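Local atomic coordinates of envelopment polyprotein (Bovine Schmallenberg virus BH80/Germany/2011, PDB entry 7A56), a protein that probably drives fusion of the viral and host membranes during entry, as the class II fusion glycoprotein Gc, captured here in its trimeric postfusion form. Residues Gly247-Gly252 with Asn314-Ala319; Tyr187-Lys192 with Pro239-Val244. All blocks are in the same frame, centred on the assembly; numbering follows the deposited sequence.

Interaction 1: Gly247-Gly252 with Asn314-Ala319; sequences GKVYVG and NTLTIA
V249 packs against both L316 and I318, and so joins the second strand of a β-hairpin (strands 241-245 and 248-251) to the short strand 316-318 in the β-rich body of this class II fusion protein. The strand axes approach to 6.4 Å with 132° between their directions. No direct hydrogen bond spans the two segments; side chains and bridging waters make the connection. The tight part is apolar and centres on two buried residues. V249 and L316 cross at about a right angle, with V249 CG1 3.6 Å from L316 CD1. With CG1 anti to the backbone N (chi1 -174°), V249 divides its branches: CG1 goes to the leucine, while CG2 lies 3.9 Å from I318 CG1. V251 adds a tip-to-tip contact, its CG1 3.9 Å from L316 CD1, so one leucine methyl serves both valines. I242 of the first hairpin strand also touches V249 and V251, and V326 packs on L316. Beside the apolar contact one water already separates the backbones, accepting from V249 N and donating to L316 O. Toward exposed G247, whose positive phi suits the hairpin turn, the contact opens further, and a second water donates to G247 O at 2.7 Å and accepts from I318 N at 2.9 Å, tying the turn to the end of strand 316-318.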
loop_
_atom_site.group_PDB
_atom_site.type_symbol
_atom_site.label_atom_id
_atom_site.label_comp_id
_atom_site.label_asym_id
_atom_site.label_seq_id
_atom_site.Cartn_x
_atom_site.Cartn_y
_atom_site.Cartn_z
ATOM N N GLY A 247 -12.047 21.245 6.588
ATOM C CA GLY A 247 -10.626 21.129 6.730
ATOM C C GLY A 247 -10.120 19.787 7.199
ATOM O O GLY A 247 -8.935 19.679 7.491
ATOM N N LYS A 248 -10.961 18.758 7.278
ATOM C CA LYS A 248 -10.522 17.431 7.701
ATOM C C LYS A 248 -10.632 16.423 6.561
ATOM O O LYS A 248 -11.558 16.500 5.736
ATOM C CB LYS A 248 -11.329 16.956 8.909
ATOM C CG LYS A 248 -11.079 17.852 10.121
ATOM C CD LYS A 248 -12.278 17.860 11.032
ATOM C CE LYS A 248 -12.382 16.598 11.873
ATOM N NZ LYS A 248 -12.223 16.903 13.348
ATOM N N VAL A 249 -9.703 15.451 6.560
ATOM C CA VAL A 249 -9.527 14.481 5.486
ATOM C C VAL A 249 -10.085 13.146 5.952
ATOM O O VAL A 249 -9.680 12.638 6.999
ATOM C CB VAL A 249 -8.043 14.363 5.060
ATOM C CG1 VAL A 249 -7.918 13.455 3.824
ATOM C CG2 VAL A 249 -7.505 15.724 4.696
ATOM N N TYR A 250 -11.014 12.572 5.155
ATOM C CA TYR A 250 -11.677 11.294 5.368
ATOM C C TYR A 250 -11.294 10.299 4.289
ATOM O O TYR A 250 -11.134 10.636 3.106
ATOM C CB TYR A 250 -13.228 11.439 5.342
ATOM C CG TYR A 250 -13.687 12.347 6.413
ATOM C CD1 TYR A 250 -13.605 13.728 6.236
ATOM C CD2 TYR A 250 -14.143 11.853 7.624
ATOM C CE1 TYR A 250 -13.961 14.585 7.225
ATOM C CE2 TYR A 250 -14.528 12.735 8.627
ATOM C CZ TYR A 250 -14.447 14.086 8.399
ATOM O OH TYR A 250 -14.802 14.974 9.360
ATOM N N VAL A 251 -11.192 9.058 4.695
ATOM C CA VAL A 251 -10.792 8.008 3.783
ATOM C C VAL A 251 -11.722 6.828 3.976
ATOM O O VAL A 251 -12.265 6.602 5.069
ATOM C CB VAL A 251 -9.322 7.557 4.034
ATOM C CG1 VAL A 251 -8.294 8.723 3.725
ATOM C CG2 VAL A 251 -9.185 7.113 5.477
ATOM N N GLY A 252 -11.836 6.032 2.924
ATOM C CA GLY A 252 -12.699 4.829 2.984
ATOM C C GLY A 252 -13.348 4.537 1.626
ATOM O O GLY A 252 -12.790 4.862 0.589
ATOM N N ASN A 314 -6.320 11.559 10.888
ATOM C CA ASN A 314 -5.593 12.663 11.505
ATOM C C ASN A 314 -4.158 12.790 11.020
ATOM O O ASN A 314 -3.572 13.852 11.219
ATOM C CB ASN A 314 -5.568 12.532 13.020
ATOM C CG ASN A 314 -6.814 13.050 13.629
ATOM O OD1 ASN A 314 -7.579 12.304 14.235
ATOM N ND2 ASN A 314 -7.073 14.337 13.426
ATOM N N THR A 315 -3.604 11.781 10.344
ATOM C CA THR A 315 -2.245 11.954 9.827
ATOM C C THR A 315 -2.225 12.802 8.572
ATOM O O THR A 315 -1.153 13.260 8.165
ATOM C CB THR A 315 -1.598 10.603 9.543
ATOM O OG1 THR A 315 -2.201 9.974 8.396
ATOM C CG2 THR A 315 -1.659 9.675 10.815
ATOM N N LEU A 316 -3.394 13.048 7.946
ATOM C CA LEU A 316 -3.438 13.822 6.709
ATOM C C LEU A 316 -3.876 15.246 7.014
ATOM O O LEU A 316 -4.828 15.464 7.776
ATOM C CB LEU A 316 -4.431 13.224 5.681
ATOM C CG LEU A 316 -4.134 11.776 5.264
ATOM C CD1 LEU A 316 -5.251 11.094 4.483
ATOM C CD2 LEU A 316 -2.845 11.681 4.441
ATOM N N THR A 317 -3.244 16.204 6.346
ATOM C CA THR A 317 -3.630 17.601 6.488
ATOM C C THR A 317 -3.587 18.236 5.115
ATOM O O THR A 317 -2.799 17.848 4.247
ATOM C CB THR A 317 -2.693 18.411 7.436
ATOM O OG1 THR A 317 -1.355 18.413 6.911
ATOM C CG2 THR A 317 -2.674 17.842 8.846
ATOM N N ILE A 318 -4.451 19.210 4.915
ATOM C CA ILE A 318 -4.482 19.945 3.664
ATOM C C ILE A 318 -3.490 21.091 3.754
ATOM O O ILE A 318 -3.626 21.972 4.611
ATOM C CB ILE A 318 -5.915 20.441 3.351
ATOM C CG1 ILE A 318 -6.786 19.224 3.195
ATOM C CG2 ILE A 318 -5.864 21.275 2.122
ATOM C CD1 ILE A 318 -8.294 19.478 3.395
ATOM N N ALA A 319 -2.485 21.084 2.861
ATOM C CA ALA A 319 -1.521 22.166 2.715
ATOM C C ALA A 319 -1.915 23.197 1.657
ATOM O O ALA A 319 -1.692 24.398 1.855
ATOM C CB ALA A 319 -0.146 21.574 2.390
HETATM O O HOH W 1 -6.252 19.555 7.109
HETATM O O HOH W 2 -7.730 14.967 8.743
#

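Interaction 2: Tyr187-Lys192 with Pro239-Val244; sequences YKIYKK and PNIIAV
K188 with V244 and Y190 with I242 form antiparallel hydrogen-bonded pairs, separated by the non-hydrogen-bonded pair I189-A243; K191-I241 is a second pair of that kind. The strand axes run 157° apart in direction. At the pair Y190-I242, the N of Y190 reaches I242 O at 3.1 Å and the N of I242 reaches Y190 O at 3.0 Å. A further bond, from K192 N to N240 O at 2.8 Å, extends the ladder past the last bridge. On the side of the sheet that carries Y190, the Y190 and V244 side chains cross obliquely, with Y190 CE1 3.8 Å from V244 CG2, and Y190 CB lies 3.8 Å from I242 CG1. The opposite side carries I189, whose CG2 meets I241 CG2 at 3.7 Å and whose CD1 packs on A243 CB. There too, K191 runs extended, its CG beside I241, to a salt bridge with D256. The K192 chain bends at chi3 (66°), bringing NZ to a weak bond with N240 OD1, while M238 O is its stronger partner. With strand 98-134 bonded along its other edge, strand 187-192 is an interior strand of the antiparallel β-sheet framework characteristic of class II fusion proteins.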
loop_
_atom_site.group_PDB
_atom_site.type_symbol
_atom_site.label_atom_id
_atom_site.label_comp_id
_atom_site.label_asym_id
_atom_site.label_seq_id
_atom_site.Cartn_x
_atom_site.Cartn_y
_atom_site.Cartn_z
ATOM N N TYR A 187 -19.579 17.126 1.338
ATOM C CA TYR A 187 -18.177 16.699 1.235
ATOM C C TYR A 187 -17.671 16.980 -0.178
ATOM O O TYR A 187 -18.437 16.879 -1.150
ATOM C CB TYR A 187 -17.995 15.189 1.519
ATOM C CG TYR A 187 -18.355 14.690 2.906
ATOM C CD1 TYR A 187 -19.695 14.500 3.283
ATOM C CD2 TYR A 187 -17.341 14.349 3.834
ATOM C CE1 TYR A 187 -20.018 14.006 4.538
ATOM C CE2 TYR A 187 -17.661 13.859 5.096
ATOM C CZ TYR A 187 -19.003 13.682 5.444
ATOM O OH TYR A 187 -19.336 13.178 6.688
ATOM N N LYS A 188 -16.375 17.333 -0.283
ATOM C CA LYS A 188 -15.674 17.489 -1.561
ATOM C C LYS A 188 -14.700 16.337 -1.714
ATOM O O LYS A 188 -13.923 16.065 -0.807
ATOM C CB LYS A 188 -14.902 18.808 -1.658
ATOM C CG LYS A 188 -15.736 20.041 -1.283
ATOM C CD LYS A 188 -15.006 21.345 -1.664
ATOM C CE LYS A 188 -15.999 22.514 -1.847
ATOM N NZ LYS A 188 -16.843 22.729 -0.643
ATOM N N ILE A 189 -14.725 15.696 -2.867
ATOM C CA ILE A 189 -13.971 14.485 -3.123
ATOM C C ILE A 189 -12.884 14.832 -4.130
ATOM O O ILE A 189 -13.145 15.543 -5.137
ATOM C CB ILE A 189 -14.872 13.324 -3.599
ATOM C CG1 ILE A 189 -15.641 12.670 -2.421
ATOM C CG2 ILE A 189 -13.997 12.230 -4.259
ATOM C CD1 ILE A 189 -16.585 13.539 -1.591
ATOM N N TYR A 190 -11.630 14.379 -3.793
ATOM C CA TYR A 190 -10.402 14.578 -4.558
ATOM C C TYR A 190 -9.706 13.254 -4.850
ATOM O O TYR A 190 -9.806 12.292 -4.089
ATOM C CB TYR A 190 -9.402 15.429 -3.794
ATOM C CG TYR A 190 -9.933 16.808 -3.460
ATOM C CD1 TYR A 190 -10.711 17.012 -2.335
ATOM C CD2 TYR A 190 -9.575 17.902 -4.229
ATOM C CE1 TYR A 190 -11.193 18.289 -2.016
ATOM C CE2 TYR A 190 -10.016 19.172 -3.915
ATOM C CZ TYR A 190 -10.815 19.352 -2.800
ATOM O OH TYR A 190 -11.225 20.622 -2.460
ATOM N N LYS A 191 -8.983 13.226 -5.965
ATOM C CA LYS A 191 -8.181 12.079 -6.364
ATOM C C LYS A 191 -6.694 12.473 -6.383
ATOM O O LYS A 191 -6.346 13.567 -6.853
ATOM C CB LYS A 191 -8.597 11.605 -7.744
ATOM C CG LYS A 191 -8.010 10.260 -8.124
ATOM C CD LYS A 191 -8.492 9.904 -9.537
ATOM C CE LYS A 191 -8.137 8.473 -9.877
ATOM N NZ LYS A 191 -8.746 7.999 -11.186
ATOM N N LYS A 192 -5.832 11.536 -5.994
ATOM C CA LYS A 192 -4.358 11.772 -6.058
ATOM C C LYS A 192 -3.939 11.988 -7.515
ATOM O O LYS A 192 -4.364 11.239 -8.407
ATOM C CB LYS A 192 -3.646 10.566 -5.450
ATOM C CG LYS A 192 -2.077 10.693 -5.364
ATOM C CD LYS A 192 -1.508 9.720 -4.308
ATOM C CE LYS A 192 -1.707 8.298 -4.735
ATOM N NZ LYS A 192 -1.553 7.338 -3.589
ATOM N N PRO A 239 -3.516 8.032 0.380
ATOM C CA PRO A 239 -4.736 7.448 -0.186
ATOM C C PRO A 239 -4.996 7.913 -1.612
ATOM O O PRO A 239 -4.652 9.027 -2.005
ATOM C CB PRO A 239 -5.844 7.956 0.755
ATOM C CG PRO A 239 -5.320 9.227 1.300
ATOM C CD PRO A 239 -3.804 8.901 1.537
ATOM N N ASN A 240 -5.667 7.067 -2.383
ATOM C CA ASN A 240 -5.916 7.458 -3.770
ATOM C C ASN A 240 -7.075 8.443 -3.875
ATOM O O ASN A 240 -7.019 9.398 -4.652
ATOM C CB ASN A 240 -6.190 6.222 -4.613
ATOM C CG ASN A 240 -5.187 6.091 -5.715
ATOM O OD1 ASN A 240 -3.972 5.869 -5.468
ATOM N ND2 ASN A 240 -5.654 6.295 -6.946
ATOM N N ILE A 241 -8.107 8.243 -3.082
ATOM C CA ILE A 241 -9.265 9.138 -3.084
ATOM C C ILE A 241 -9.518 9.565 -1.652
ATOM O O ILE A 241 -9.422 8.761 -0.727
ATOM C CB ILE A 241 -10.510 8.456 -3.703
ATOM C CG1 ILE A 241 -10.269 8.299 -5.211
ATOM C CG2 ILE A 241 -11.813 9.301 -3.463
ATOM C CD1 ILE A 241 -11.299 7.542 -5.957
ATOM N N ILE A 242 -9.877 10.821 -1.476
ATOM C CA ILE A 242 -10.208 11.344 -0.163
ATOM C C ILE A 242 -11.502 12.148 -0.227
ATOM O O ILE A 242 -11.899 12.649 -1.280
ATOM C CB ILE A 242 -9.079 12.265 0.375
ATOM C CG1 ILE A 242 -8.865 13.429 -0.613
ATOM C CG2 ILE A 242 -7.823 11.428 0.633
ATOM C CD1 ILE A 242 -7.928 14.567 -0.060
ATOM N N ALA A 243 -12.089 12.363 0.945
ATOM C CA ALA A 243 -13.227 13.250 1.058
ATOM C C ALA A 243 -12.878 14.284 2.115
ATOM O O ALA A 243 -12.220 13.967 3.101
ATOM C CB ALA A 243 -14.520 12.486 1.397
ATOM N N VAL A 244 -13.234 15.531 1.865
ATOM C CA VAL A 244 -12.818 16.660 2.690
ATOM C C VAL A 244 -14.061 17.362 3.210
ATOM O O VAL A 244 -14.961 17.696 2.421
ATOM C CB VAL A 244 -11.921 17.626 1.900
ATOM C CG1 VAL A 244 -11.599 18.849 2.742
ATOM C CG2 VAL A 244 -10.597 16.879 1.490
HETATM O O HOH W 3 -16.471 20.755 2.022
#

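The centres of interactions 1 and 2 lie about 9 Å apart, and the β-hairpin of strands 241-245 and 248-251 connects them. Along the chain the order is 187-192, 239-244, 247-252, 314-319, so interaction 2 is complete before interaction 1 begins. The hairpin strands are adjacent in the sheet, with a probable hydrogen bond from Y250 N to A243 O at 2.8 Å. Strand 241-245 pairs edge to edge with 187-192, whereas strand 316-318 meets the hairpin through side chains, on the side that carries I242, V244, V249 and V251: I318 CD1 is 3.4 Å from V244 CG1, and L316 CD1 is 3.7 Å from P239 CG. Chain portions distant in sequence thus meet near the middle of this elongated subunit.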